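Long-range contacts in poly-beta-hydroxybuterate polymerase (Cupriavidus necator, PDB 5T6O), which probably polymerises hydroxybutyryl units into polyhydroxybutyrate without a template, as a class I synthase represented here by its catalytic domain of alpha/beta hydrolase fold: residues R7-T12 / K49-D54; E13-F18 / Y374-P379; L41-C46 / V75-P80; A191-F196 / L223-D228. The protein carries 1 engineered substitution. One frame throughout, in Å; residues are numbered along the deposited sequence.

Overall arrangement
Contacts 1 and 2 follow one another along the N-terminal stretch, residues 7-12 running into 13-18, with their centres about 16 Å apart. Contacts 2 and 3 reach the same mixed sheet, contact 2 at its 378-379 edge and contact 3 further in, its centre about 8 Å from that of the chain. Tyr-50 ties contact 1 to contact 3, its CB lying 3.4 Å from Pro-44 CG, and Tyr-51 ties it to contact 4 through a probable hydrogen bond of 2.7 Å from OH to Asp-228 OD2. Contact 4, its centre about 27 Å from that of contact 2, approaches a second subunit. A sulfate ion, probably from the crystallisation liquor, lies about 3 Å from the Phe-18 side chain.

Contact 1 (R7-T12 / K49-D54); sequences RNVAVT and KYYILD
Neither flat group of the 3-10 segment 50-53 is met squarely: Val-9 CG2 and Ala-10 CB approach the Tyr-51 ring obliquely, the valine methyl lying 4.2 Å from CE1. The Tyr-50 ring carries Tyr-51 CB over the rim of one face, while its OH reaches to 3.9 Å from Ala-10 CB. That methyl also packs 3.6 Å from Tyr-51 CB, and alanine is small enough to touch both tyrosines. Tyr-51 OH is anchored separately, to Asp-228 just after helix 220-227. The third flat group, the Asp-54 carboxylate, is gripped from the Thr-12 end. With CG anti to the backbone N (chi1 -179°), it extends towards the loop, where Thr-12 OG1 donates to OD1 at 2.6 Å from the syn side, 33° out of the carboxylate plane. Thr-12 N uses the syn lone pair of OD2 at 3.3 Å. A water joins Val-11 N to Asp-54 OD1, and a weak bond of 3.0 Å runs from Ala-10 N to Asp-54 O. The loop before strand 14-19 is thus fastened to the one leading from strand 40-43 to helix 61-67. Threonine suits its place by donating from both backbone and side chain. With Ser-60 OG also bonded to OD1, these partners would probably stabilise the buried carboxylate's ionised form.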
loop_
_atom_site.group_PDB
_atom_site.type_symbol
_atom_site.label_atom_id
_atom_site.label_comp_id
_atom_site.label_asym_id
_atom_site.label_seq_id
_atom_site.Cartn_x
_atom_site.Cartn_y
_atom_site.Cartn_z
ATOM N N ARG A 7 -40.830 -9.227 9.761
ATOM C CA ARG A 7 -41.415 -8.597 10.939
ATOM C C ARG A 7 -40.829 -7.221 11.212
ATOM O O ARG A 7 -41.578 -6.245 11.326
ATOM C CB ARG A 7 -41.237 -9.486 12.179
ATOM C CG ARG A 7 -41.896 -8.908 13.436
ATOM C CD ARG A 7 -41.814 -9.865 14.627
ATOM N NE ARG A 7 -40.456 -9.970 15.158
ATOM N N ASN A 8 -39.504 -7.111 11.334
ATOM C CA ASN A 8 -38.868 -5.811 11.512
ATOM C C ASN A 8 -37.711 -5.562 10.552
ATOM O O ASN A 8 -37.067 -4.509 10.638
ATOM C CB ASN A 8 -38.392 -5.637 12.964
ATOM C CG ASN A 8 -37.547 -6.803 13.449
ATOM O OD1 ASN A 8 -36.895 -7.483 12.664
ATOM N ND2 ASN A 8 -37.556 -7.031 14.759
ATOM N N VAL A 9 -37.427 -6.486 9.646
ATOM C CA VAL A 9 -36.569 -6.210 8.507
ATOM C C VAL A 9 -37.261 -6.779 7.280
ATOM O O VAL A 9 -38.052 -7.724 7.375
ATOM C CB VAL A 9 -35.130 -6.774 8.661
ATOM C CG1 VAL A 9 -34.462 -6.227 9.923
ATOM C CG2 VAL A 9 -35.115 -8.281 8.658
ATOM N N ALA A 10 -36.994 -6.160 6.132
ATOM C CA ALA A 10 -37.605 -6.546 4.858
ATOM C C ALA A 10 -39.129 -6.457 4.925
ATOM O O ALA A 10 -39.843 -7.407 4.593
ATOM C CB ALA A 10 -37.152 -7.946 4.434
ATOM N N VAL A 11 -39.637 -5.296 5.346
ATOM C CA VAL A 11 -41.068 -5.140 5.590
ATOM C C VAL A 11 -41.737 -4.208 4.584
ATOM O O VAL A 11 -42.914 -3.881 4.752
ATOM C CB VAL A 11 -41.349 -4.674 7.030
ATOM C CG1 VAL A 11 -40.901 -5.740 8.026
ATOM C CG2 VAL A 11 -40.675 -3.328 7.310
ATOM N N THR A 12 -41.049 -3.791 3.523
ATOM C CA THR A 12 -41.742 -2.943 2.555
ATOM C C THR A 12 -42.860 -3.745 1.895
ATOM O O THR A 12 -42.675 -4.915 1.550
ATOM C CB THR A 12 -40.767 -2.389 1.522
ATOM O OG1 THR A 12 -39.777 -1.606 2.208
ATOM C CG2 THR A 12 -41.497 -1.478 0.496
ATOM N N LYS A 49 -28.607 -12.570 1.522
ATOM C CA LYS A 49 -29.936 -12.418 0.941
ATOM C C LYS A 49 -30.222 -10.976 0.539
ATOM O O LYS A 49 -29.490 -10.045 0.877
ATOM C CB LYS A 49 -30.997 -12.920 1.924
ATOM C CG LYS A 49 -30.847 -14.429 2.171
ATOM C CD LYS A 49 -31.662 -14.875 3.367
ATOM C CE LYS A 49 -31.473 -16.377 3.599
ATOM N NZ LYS A 49 -32.362 -16.822 4.713
ATOM N N TYR A 50 -31.338 -10.801 -0.180
ATOM C CA TYR A 50 -31.593 -9.527 -0.855
ATOM C C TYR A 50 -31.813 -8.367 0.102
ATOM O O TYR A 50 -31.618 -7.211 -0.297
ATOM C CB TYR A 50 -32.817 -9.640 -1.768
ATOM C CG TYR A 50 -34.161 -9.534 -1.070
ATOM C CD1 TYR A 50 -34.728 -8.289 -0.771
ATOM C CD2 TYR A 50 -34.878 -10.677 -0.736
ATOM C CE1 TYR A 50 -35.945 -8.197 -0.134
ATOM C CE2 TYR A 50 -36.102 -10.592 -0.109
ATOM C CZ TYR A 50 -36.631 -9.346 0.185
ATOM O OH TYR A 50 -37.854 -9.271 0.801
ATOM N N TYR A 51 -32.247 -8.637 1.333
ATOM C CA TYR A 51 -32.860 -7.593 2.141
ATOM C C TYR A 51 -31.853 -6.613 2.728
ATOM O O TYR A 51 -32.263 -5.686 3.437
ATOM C CB TYR A 51 -33.719 -8.215 3.246
ATOM C CG TYR A 51 -32.993 -9.077 4.250
ATOM C CD1 TYR A 51 -32.384 -8.509 5.370
ATOM C CD2 TYR A 51 -32.985 -10.464 4.129
ATOM C CE1 TYR A 51 -31.742 -9.289 6.303
ATOM C CE2 TYR A 51 -32.343 -11.262 5.078
ATOM C CZ TYR A 51 -31.725 -10.666 6.155
ATOM O OH TYR A 51 -31.080 -11.437 7.094
ATOM N N ILE A 52 -30.557 -6.765 2.427
ATOM C CA ILE A 52 -29.657 -5.631 2.629
ATOM C C ILE A 52 -30.191 -4.408 1.885
ATOM O O ILE A 52 -29.963 -3.268 2.305
ATOM C CB ILE A 52 -28.212 -5.983 2.187
ATOM C CG1 ILE A 52 -27.223 -4.885 2.613
ATOM C CG2 ILE A 52 -28.136 -6.197 0.666
ATOM C CD1 ILE A 52 -27.245 -4.574 4.090
ATOM N N LEU A 53 -30.947 -4.625 0.805
ATOM C CA LEU A 53 -31.547 -3.540 0.029
ATOM C C LEU A 53 -32.905 -3.104 0.558
ATOM O O LEU A 53 -33.455 -2.125 0.052
ATOM C CB LEU A 53 -31.706 -3.960 -1.434
ATOM C CG LEU A 53 -30.401 -4.331 -2.137
ATOM C CD1 LEU A 53 -30.669 -4.718 -3.565
ATOM C CD2 LEU A 53 -29.433 -3.147 -2.066
ATOM N N ASP A 54 -33.465 -3.814 1.537
ATOM C CA ASP A 54 -34.742 -3.435 2.161
ATOM C C ASP A 54 -34.633 -3.731 3.655
ATOM O O ASP A 54 -35.410 -4.482 4.226
ATOM C CB ASP A 54 -35.916 -4.188 1.528
ATOM C CG ASP A 54 -37.268 -3.803 2.145
ATOM O OD1 ASP A 54 -37.413 -2.647 2.579
ATOM O OD2 ASP A 54 -38.182 -4.660 2.203
HETATM O O HOH W 1 -37.978 -2.818 5.421
#

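Contact 2 (E13-F18 / Y374-P379)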
loop_
_atom_site.group_PDB
_atom_site.type_symbol
_atom_site.label_atom_id
_atom_site.label_comp_id
_atom_site.label_asym_id
_atom_site.label_seq_id
_atom_site.Cartn_x
_atom_site.Cartn_y
_atom_site.Cartn_z
ATOM N N GLU A 13 -44.040 -3.131 1.767
ATOM C CA GLU A 13 -45.229 -3.882 1.367
ATOM C C GLU A 13 -45.147 -4.300 -0.098
ATOM O O GLU A 13 -44.829 -3.482 -0.971
ATOM C CB GLU A 13 -46.494 -3.050 1.616
ATOM C CG GLU A 13 -47.800 -3.800 1.307
ATOM C CD GLU A 13 -49.047 -3.116 1.859
ATOM O OE1 GLU A 13 -48.923 -2.045 2.487
ATOM O OE2 GLU A 13 -50.162 -3.656 1.647
ATOM N N GLY A 14 -45.450 -5.570 -0.366
ATOM C CA GLY A 14 -45.347 -6.095 -1.715
ATOM C C GLY A 14 -45.951 -7.480 -1.815
ATOM O O GLY A 14 -46.550 -7.987 -0.867
ATOM N N ALA A 15 -45.785 -8.091 -2.992
ATOM C CA ALA A 15 -46.274 -9.442 -3.238
ATOM C C ALA A 15 -45.281 -10.199 -4.106
ATOM O O ALA A 15 -44.621 -9.616 -4.971
ATOM C CB ALA A 15 -47.645 -9.438 -3.927
ATOM N N VAL A 16 -45.165 -11.504 -3.857
ATOM C CA VAL A 16 -44.548 -12.391 -4.841
ATOM C C VAL A 16 -45.491 -12.510 -6.030
ATOM O O VAL A 16 -46.672 -12.847 -5.863
ATOM C CB VAL A 16 -44.271 -13.780 -4.234
ATOM C CG1 VAL A 16 -43.760 -14.764 -5.308
ATOM C CG2 VAL A 16 -43.306 -13.709 -3.042
ATOM N N VAL A 17 -44.984 -12.238 -7.236
ATOM C CA VAL A 17 -45.780 -12.347 -8.457
ATOM C C VAL A 17 -45.301 -13.469 -9.371
ATOM O O VAL A 17 -45.947 -13.741 -10.394
ATOM C CB VAL A 17 -45.845 -11.007 -9.226
ATOM C CG1 VAL A 17 -46.607 -9.950 -8.419
ATOM C CG2 VAL A 17 -44.444 -10.477 -9.591
ATOM N N PHE A 18 -44.206 -14.140 -9.030
ATOM C CA PHE A 18 -43.673 -15.215 -9.853
ATOM C C PHE A 18 -42.680 -15.990 -9.004
ATOM O O PHE A 18 -41.991 -15.411 -8.160
ATOM C CB PHE A 18 -42.977 -14.680 -11.118
ATOM C CG PHE A 18 -42.244 -15.750 -11.894
ATOM C CD1 PHE A 18 -42.935 -16.587 -12.746
ATOM C CD2 PHE A 18 -40.866 -15.932 -11.746
ATOM C CE1 PHE A 18 -42.273 -17.592 -13.449
ATOM C CE2 PHE A 18 -40.193 -16.948 -12.454
ATOM C CZ PHE A 18 -40.901 -17.766 -13.302
ATOM N N TYR A 374 -49.517 -13.283 -14.354
ATOM C CA TYR A 374 -48.715 -13.399 -13.131
ATOM C C TYR A 374 -49.435 -12.694 -11.982
ATOM O O TYR A 374 -49.149 -11.528 -11.703
ATOM C CB TYR A 374 -47.327 -12.791 -13.341
ATOM C CG TYR A 374 -46.514 -13.396 -14.459
ATOM C CD1 TYR A 374 -45.877 -14.622 -14.290
ATOM C CD2 TYR A 374 -46.363 -12.736 -15.679
ATOM C CE1 TYR A 374 -45.125 -15.181 -15.300
ATOM C CE2 TYR A 374 -45.605 -13.293 -16.702
ATOM C CZ TYR A 374 -44.986 -14.515 -16.497
ATOM O OH TYR A 374 -44.230 -15.096 -17.484
ATOM N N ARG A 375 -50.353 -13.378 -11.309
ATOM C CA ARG A 375 -51.035 -12.744 -10.191
ATOM C C ARG A 375 -50.286 -13.011 -8.885
ATOM O O ARG A 375 -49.392 -13.858 -8.807
ATOM C CB ARG A 375 -52.488 -13.221 -10.092
ATOM C CG ARG A 375 -53.439 -12.577 -11.111
ATOM C CD ARG A 375 -53.386 -11.048 -11.054
ATOM N NE ARG A 375 -54.301 -10.429 -12.016
ATOM C CZ ARG A 375 -54.253 -9.150 -12.386
ATOM N NH1 ARG A 375 -53.323 -8.340 -11.885
ATOM N NH2 ARG A 375 -55.126 -8.679 -13.266
ATOM N N ALA A 376 -50.651 -12.251 -7.853
ATOM C CA ALA A 376 -49.988 -12.371 -6.559
ATOM C C ALA A 376 -50.102 -13.790 -6.011
ATOM O O ALA A 376 -51.160 -14.424 -6.085
ATOM C CB ALA A 376 -50.585 -11.366 -5.566
ATOM N N ILE A 377 -48.993 -14.281 -5.466
ATOM C CA ILE A 377 -48.893 -15.622 -4.898
ATOM C C ILE A 377 -48.969 -15.587 -3.377
ATOM O O ILE A 377 -49.695 -16.366 -2.764
ATOM C CB ILE A 377 -47.579 -16.284 -5.374
ATOM C CG1 ILE A 377 -47.635 -16.550 -6.880
ATOM C CG2 ILE A 377 -47.290 -17.553 -4.579
ATOM C CD1 ILE A 377 -46.279 -17.004 -7.480
ATOM N N GLU A 378 -48.215 -14.684 -2.759
ATOM C CA GLU A 378 -48.129 -14.538 -1.313
ATOM C C GLU A 378 -47.487 -13.185 -1.032
ATOM O O GLU A 378 -46.894 -12.584 -1.939
ATOM C CB GLU A 378 -47.298 -15.682 -0.694
ATOM C CG GLU A 378 -45.819 -15.591 -1.093
ATOM C CD GLU A 378 -44.999 -16.817 -0.697
ATOM O OE1 GLU A 378 -45.589 -17.853 -0.353
ATOM O OE2 GLU A 378 -43.755 -16.742 -0.751
ATOM N N PRO A 379 -47.604 -12.662 0.192
ATOM C CA PRO A 379 -47.038 -11.330 0.471
ATOM C C PRO A 379 -45.515 -11.326 0.470
ATOM O O PRO A 379 -44.863 -12.316 0.810
ATOM C CB PRO A 379 -47.574 -10.998 1.871
ATOM C CG PRO A 379 -48.738 -11.952 2.101
ATOM C CD PRO A 379 -48.310 -13.211 1.365
#
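Val-16 uses both its backbone polar groups across the contact. Its N donates to Glu-378 O at 2.8 Å, and its O receives Ile-377 N at the same 2.8 Å with an almost straight angle of 164° at the hydrogen; Ala-376 CA adds a CH...O contact to that oxygen. Val-16 CG2 lies 3.7 Å from Glu-378 CG, the two side chains running side by side in the same direction, while CG1 touches Ile-377 CD1 at 4.0 Å. A branched valine can thus meet two neighbours, one with each methyl. The carboxylate of Glu-378 goes on to Gln-24 and Arg-383. Further along, Phe-18 CD1 touches Tyr-374 CE1 at 3.6 Å, the ring planes 80° apart but the approach oblique. Small Ala-15 and Ala-376 meet through their methyls. The short, weakly bonded strand 378-379 runs antiparallel along strand 14-19, whose other neighbour in the sheet is strand 23-28; helix 89-108 packs against Phe-18 and Tyr-374 through Arg-99.

Contact 3 (L41-C46 / V75-P80)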
loop_
_atom_site.group_PDB
_atom_site.type_symbol
_atom_site.label_atom_id
_atom_site.label_comp_id
_atom_site.label_asym_id
_atom_site.label_seq_id
_atom_site.Cartn_x
_atom_site.Cartn_y
_atom_site.Cartn_z
ATOM N N LEU A 41 -36.036 -3.168 -12.045
ATOM C CA LEU A 41 -35.820 -4.532 -11.564
ATOM C C LEU A 41 -34.489 -4.584 -10.823
ATOM O O LEU A 41 -33.433 -4.326 -11.411
ATOM C CB LEU A 41 -35.839 -5.546 -12.714
ATOM C CG LEU A 41 -35.322 -6.944 -12.343
ATOM C CD1 LEU A 41 -36.297 -7.658 -11.394
ATOM C CD2 LEU A 41 -35.075 -7.793 -13.606
ATOM N N MET A 42 -34.543 -4.910 -9.535
ATOM C CA MET A 42 -33.343 -5.041 -8.720
ATOM C C MET A 42 -32.882 -6.492 -8.677
ATOM O O MET A 42 -33.676 -7.392 -8.370
ATOM C CB MET A 42 -33.602 -4.542 -7.304
ATOM C CG MET A 42 -33.956 -3.078 -7.211
ATOM S SD MET A 42 -33.870 -2.610 -5.472
ATOM C CE MET A 42 -34.315 -0.879 -5.586
ATOM N N VAL A 43 -31.596 -6.707 -8.964
ATOM C CA VAL A 43 -30.968 -8.024 -8.856
ATOM C C VAL A 43 -29.953 -7.972 -7.720
ATOM O O VAL A 43 -28.830 -7.475 -7.898
ATOM C CB VAL A 43 -30.308 -8.456 -10.176
ATOM C CG1 VAL A 43 -29.668 -9.864 -10.025
ATOM C CG2 VAL A 43 -31.343 -8.449 -11.313
ATOM N N PRO A 44 -30.321 -8.448 -6.539
ATOM C CA PRO A 44 -29.420 -8.418 -5.397
ATOM C C PRO A 44 -28.421 -9.559 -5.466
ATOM O O PRO A 44 -28.557 -10.467 -6.296
ATOM C CB PRO A 44 -30.367 -8.586 -4.196
ATOM C CG PRO A 44 -31.785 -8.576 -4.790
ATOM C CD PRO A 44 -31.636 -9.001 -6.197
ATOM N N PRO A 45 -27.402 -9.556 -4.608
ATOM C CA PRO A 45 -26.495 -10.711 -4.543
ATOM C C PRO A 45 -27.227 -11.967 -4.097
ATOM O O PRO A 45 -28.234 -11.907 -3.386
ATOM C CB PRO A 45 -25.455 -10.286 -3.496
ATOM C CG PRO A 45 -26.203 -9.260 -2.631
ATOM C CD PRO A 45 -27.040 -8.509 -3.631
ATOM N N CYS A 46 -26.708 -13.117 -4.523
ATOM C CA CYS A 46 -27.133 -14.398 -3.962
ATOM C C CYS A 46 -26.148 -14.910 -2.919
ATOM O O CYS A 46 -26.324 -16.019 -2.395
ATOM C CB CYS A 46 -27.325 -15.430 -5.074
ATOM S SG CYS A 46 -25.862 -15.657 -6.142
ATOM N N VAL A 75 -35.497 -9.542 -7.338
ATOM C CA VAL A 75 -35.173 -10.964 -7.341
ATOM C C VAL A 75 -34.829 -11.407 -5.919
ATOM O O VAL A 75 -33.810 -10.994 -5.366
ATOM C CB VAL A 75 -34.006 -11.241 -8.293
ATOM C CG1 VAL A 75 -33.549 -12.685 -8.173
ATOM C CG2 VAL A 75 -34.402 -10.889 -9.719
ATOM N N SER A 76 -35.672 -12.265 -5.329
ATOM C CA SER A 76 -35.383 -12.890 -4.041
ATOM C C SER A 76 -34.931 -14.321 -4.310
ATOM O O SER A 76 -35.743 -15.171 -4.686
ATOM C CB SER A 76 -36.607 -12.861 -3.125
ATOM O OG SER A 76 -36.343 -13.547 -1.921
ATOM N N TRP A 77 -33.640 -14.585 -4.111
ATOM C CA TRP A 77 -33.061 -15.858 -4.524
ATOM C C TRP A 77 -33.509 -16.994 -3.617
ATOM O O TRP A 77 -33.630 -16.834 -2.397
ATOM C CB TRP A 77 -31.538 -15.785 -4.480
ATOM C CG TRP A 77 -30.940 -14.772 -5.408
ATOM C CD1 TRP A 77 -30.585 -13.487 -5.121
ATOM C CD2 TRP A 77 -30.605 -14.993 -6.769
ATOM N NE1 TRP A 77 -30.044 -12.888 -6.236
ATOM C CE2 TRP A 77 -30.043 -13.796 -7.263
ATOM C CE3 TRP A 77 -30.722 -16.094 -7.623
ATOM C CZ2 TRP A 77 -29.601 -13.668 -8.580
ATOM C CZ3 TRP A 77 -30.272 -15.968 -8.930
ATOM C CH2 TRP A 77 -29.728 -14.766 -9.395
ATOM N N ARG A 78 -33.727 -18.153 -4.225
ATOM C CA ARG A 78 -33.847 -19.383 -3.456
ATOM C C ARG A 78 -32.569 -19.604 -2.651
ATOM O O ARG A 78 -31.474 -19.266 -3.102
ATOM C CB ARG A 78 -34.083 -20.559 -4.406
ATOM C CG ARG A 78 -34.208 -21.916 -3.727
ATOM C CD ARG A 78 -35.648 -22.290 -3.570
ATOM N NE ARG A 78 -35.781 -23.642 -3.035
ATOM C CZ ARG A 78 -35.809 -24.747 -3.781
ATOM N NH1 ARG A 78 -35.704 -24.665 -5.103
ATOM N NH2 ARG A 78 -35.941 -25.939 -3.200
ATOM N N ASN A 79 -32.713 -20.132 -1.439
ATOM C CA ASN A 79 -31.544 -20.587 -0.694
ATOM C C ASN A 79 -31.380 -22.067 -1.029
ATOM O O ASN A 79 -32.137 -22.891 -0.518
ATOM C CB ASN A 79 -31.727 -20.357 0.810
ATOM C CG ASN A 79 -30.405 -20.293 1.549
ATOM O OD1 ASN A 79 -29.362 -20.566 0.964
ATOM N ND2 ASN A 79 -30.443 -19.936 2.839
ATOM N N PRO A 80 -30.443 -22.438 -1.904
ATOM C CA PRO A 80 -30.492 -23.776 -2.509
ATOM C C PRO A 80 -30.333 -24.895 -1.490
ATOM O O PRO A 80 -29.587 -24.783 -0.515
ATOM C CB PRO A 80 -29.327 -23.763 -3.509
ATOM C CG PRO A 80 -28.492 -22.628 -3.122
ATOM C CD PRO A 80 -29.377 -21.611 -2.487
#
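Trp-77 is the flat centrepiece, with a neighbour on each face. Over one lies Cys-46 CB, 3.6 Å from the centroid of the five-membered ring and only 6° off its normal, a CH-pi contact; the opposite face carries Val-75 CG1, from two residues earlier on the same strand. The cysteine SG, set between the backbone N and the carbonyl carbon (chi1 55°), stands above the six-membered ring at 4.8 Å from its centroid, a more distant sulfur-aromatic contact. At the edge, Trp-77 NE1 donates to Pro-44 O at 2.8 Å. That oxygen lies close to the indole plane, whereas the N-H comes in 48° out of the carbonyl plane; the hold at edge and faces probably fixes the rotation of the indole. Val-43 CG1 reaches CZ2. Towards the start of the strands, Val-75 CG2 meets Leu-41 CD1 at 4.1 Å and Val-43 CG2 at 4.2 Å; of these branched aliphatic residues, Leu-41 and Val-75 pack on helix 89-108 and Val-43 on helix 120-134. Val-75 N bonds Met-42 O at 3.0 Å, but Pro-44 has no N-H to continue the parallel ladder: its CD sits 3.1 Å from Val-75 O, a buried oxygen without a hydrogen-bond partner. Strand 40-43, helix 61-67 and strand 72-77 form a beta-alpha-beta crossover, here in the central sheet of the alpha/beta hydrolase fold.

Contact 4 (A191-F196 / L223-D228); sequences ANTFSF and LFWNGD
Asn-192, in the loop between strand 188-191 and helix 202-215, begins the contact by laying its CB 3.4 Å from Asn-226 O, near the end of helix 220-227. Its two amide atoms divide the work: ND2 reaches the same carbonyl through a water, and OD1 turns back to accept from Ser-195 N at 2.9 Å, an Asx motif within the loop. Placing CG between the backbone N and the carbonyl carbon (chi1 58°) makes this return possible. Thr-193 follows, its OG1 3.2 Å from Trp-225 CH2, the two side chains crossing at about a right angle; the hydroxyl finds its hydrogen bond at Asn-48, and Trp-225 NE1 at Lys-49 O. Thr-193 N gives Asn-226 OD1 a weak bond of 3.3 Å. Phe-194 N then supplies the strong one, 3.0 Å and nearly straight at 176°, tilted 24° from the amide carbonyl plane. Asn-226 OD1 also lies at the edge of the Phe-194 ring, 3.5 Å from CD1, while CE1 meets the Trp-225 edge at CZ3, 4.1 Å away. This phenylalanine also packs on Phe-161 of the second subunit. Asparagine suits position 226 because one neutral amide can accept two successive loop N-H groups and donate through a water to Ser-195 OG, tying loop to helix without a charge.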
loop_
_atom_site.group_PDB
_atom_site.type_symbol
_atom_site.label_atom_id
_atom_site.label_comp_id
_atom_site.label_asym_id
_atom_site.label_seq_id
_atom_site.Cartn_x
_atom_site.Cartn_y
_atom_site.Cartn_z
ATOM N N ALA A 191 -21.993 -19.338 2.263
ATOM C CA ALA A 191 -21.381 -18.095 1.805
ATOM C C ALA A 191 -21.938 -16.919 2.583
ATOM O O ALA A 191 -23.124 -16.889 2.920
ATOM C CB ALA A 191 -21.624 -17.842 0.313
ATOM N N ASN A 192 -21.077 -15.944 2.860
ATOM C CA ASN A 192 -21.538 -14.654 3.341
ATOM C C ASN A 192 -20.667 -13.581 2.708
ATOM O O ASN A 192 -19.691 -13.872 2.015
ATOM C CB ASN A 192 -21.526 -14.593 4.868
ATOM C CG ASN A 192 -20.161 -14.856 5.442
ATOM O OD1 ASN A 192 -19.160 -14.402 4.913
ATOM N ND2 ASN A 192 -20.115 -15.621 6.518
ATOM N N THR A 193 -21.034 -12.325 2.944
ATOM C CA THR A 193 -20.418 -11.228 2.215
ATOM C C THR A 193 -19.081 -10.832 2.825
ATOM O O THR A 193 -18.069 -10.755 2.120
ATOM C CB THR A 193 -21.362 -10.020 2.197
ATOM O OG1 THR A 193 -22.571 -10.374 1.519
ATOM C CG2 THR A 193 -20.712 -8.842 1.487
ATOM N N PHE A 194 -19.060 -10.569 4.132
ATOM C CA PHE A 194 -17.842 -10.024 4.719
ATOM C C PHE A 194 -16.745 -11.064 4.849
ATOM O O PHE A 194 -15.570 -10.688 4.910
ATOM C CB PHE A 194 -18.164 -9.367 6.060
ATOM C CG PHE A 194 -18.729 -7.989 5.893
ATOM C CD1 PHE A 194 -20.066 -7.809 5.584
ATOM C CD2 PHE A 194 -17.903 -6.877 5.954
ATOM C CE1 PHE A 194 -20.578 -6.536 5.390
ATOM C CE2 PHE A 194 -18.409 -5.595 5.765
ATOM C CZ PHE A 194 -19.745 -5.427 5.474
ATOM N N SER A 195 -17.082 -12.356 4.833
ATOM C CA SER A 195 -16.060 -13.396 4.832
ATOM C C SER A 195 -16.086 -14.240 3.554
ATOM O O SER A 195 -15.666 -15.402 3.570
ATOM C CB SER A 195 -16.203 -14.285 6.070
ATOM O OG SER A 195 -16.044 -13.514 7.260
ATOM N N PHE A 196 -16.554 -13.679 2.431
ATOM C CA PHE A 196 -16.556 -14.465 1.198
ATOM C C PHE A 196 -15.151 -14.895 0.784
ATOM O O PHE A 196 -14.980 -15.969 0.192
ATOM C CB PHE A 196 -17.210 -13.717 0.030
ATOM C CG PHE A 196 -17.324 -14.572 -1.204
ATOM C CD1 PHE A 196 -18.147 -15.684 -1.201
ATOM C CD2 PHE A 196 -16.537 -14.328 -2.319
ATOM C CE1 PHE A 196 -18.239 -16.510 -2.312
ATOM C CE2 PHE A 196 -16.617 -15.149 -3.433
ATOM C CZ PHE A 196 -17.483 -16.239 -3.426
ATOM N N LEU A 223 -24.771 -7.185 10.967
ATOM C CA LEU A 223 -24.268 -8.491 11.384
ATOM C C LEU A 223 -25.347 -9.565 11.247
ATOM O O LEU A 223 -25.057 -10.709 10.877
ATOM C CB LEU A 223 -23.747 -8.413 12.818
ATOM C CG LEU A 223 -22.513 -7.508 13.004
ATOM C CD1 LEU A 223 -22.118 -7.422 14.472
ATOM C CD2 LEU A 223 -21.377 -8.037 12.181
ATOM N N PHE A 224 -26.598 -9.212 11.529
ATOM C CA PHE A 224 -27.689 -10.162 11.330
ATOM C C PHE A 224 -27.800 -10.576 9.870
ATOM O O PHE A 224 -27.874 -11.772 9.554
ATOM C CB PHE A 224 -29.008 -9.561 11.819
ATOM C CG PHE A 224 -30.217 -10.354 11.412
ATOM C CD1 PHE A 224 -30.562 -11.517 12.093
ATOM C CD2 PHE A 224 -31.015 -9.935 10.354
ATOM C CE1 PHE A 224 -31.667 -12.251 11.721
ATOM C CE2 PHE A 224 -32.131 -10.672 9.979
ATOM C CZ PHE A 224 -32.460 -11.825 10.674
ATOM N N TRP A 225 -27.814 -9.594 8.960
ATOM C CA TRP A 225 -27.859 -9.893 7.531
ATOM C C TRP A 225 -26.665 -10.736 7.108
ATOM O O TRP A 225 -26.817 -11.756 6.429
ATOM C CB TRP A 225 -27.896 -8.595 6.725
ATOM C CG TRP A 225 -27.637 -8.806 5.269
ATOM C CD1 TRP A 225 -28.497 -9.370 4.354
ATOM C CD2 TRP A 225 -26.443 -8.470 4.547
ATOM N NE1 TRP A 225 -27.895 -9.414 3.115
ATOM C CE2 TRP A 225 -26.646 -8.857 3.204
ATOM C CE3 TRP A 225 -25.219 -7.870 4.906
ATOM C CZ2 TRP A 225 -25.685 -8.649 2.212
ATOM C CZ3 TRP A 225 -24.255 -7.680 3.923
ATOM C CH2 TRP A 225 -24.497 -8.064 2.588
ATOM N N ASN A 226 -25.463 -10.330 7.508
ATOM C CA ASN A 226 -24.292 -11.107 7.118
ATOM C C ASN A 226 -24.340 -12.515 7.694
ATOM O O ASN A 226 -23.866 -13.461 7.055
ATOM C CB ASN A 226 -23.018 -10.393 7.567
ATOM C CG ASN A 226 -21.773 -11.099 7.106
ATOM O OD1 ASN A 226 -21.398 -11.010 5.936
ATOM N ND2 ASN A 226 -21.106 -11.790 8.027
ATOM N N GLY A 227 -24.890 -12.672 8.897
ATOM C CA GLY A 227 -24.963 -13.980 9.528
ATOM C C GLY A 227 -26.032 -14.886 8.969
ATOM O O GLY A 227 -26.003 -16.092 9.221
ATOM N N ASP A 228 -26.969 -14.316 8.213
ATOM C CA ASP A 228 -28.073 -15.034 7.570
ATOM C C ASP A 228 -27.518 -15.599 6.255
ATOM O O ASP A 228 -27.704 -15.058 5.163
ATOM C CB ASP A 228 -29.249 -14.081 7.375
ATOM C CG ASP A 228 -30.543 -14.779 6.986
ATOM O OD1 ASP A 228 -30.543 -16.010 6.794
ATOM O OD2 ASP A 228 -31.573 -14.069 6.868
HETATM O O HOH W 2 -22.375 -15.730 8.131
HETATM O O HOH W 3 -18.280 -12.664 8.376
#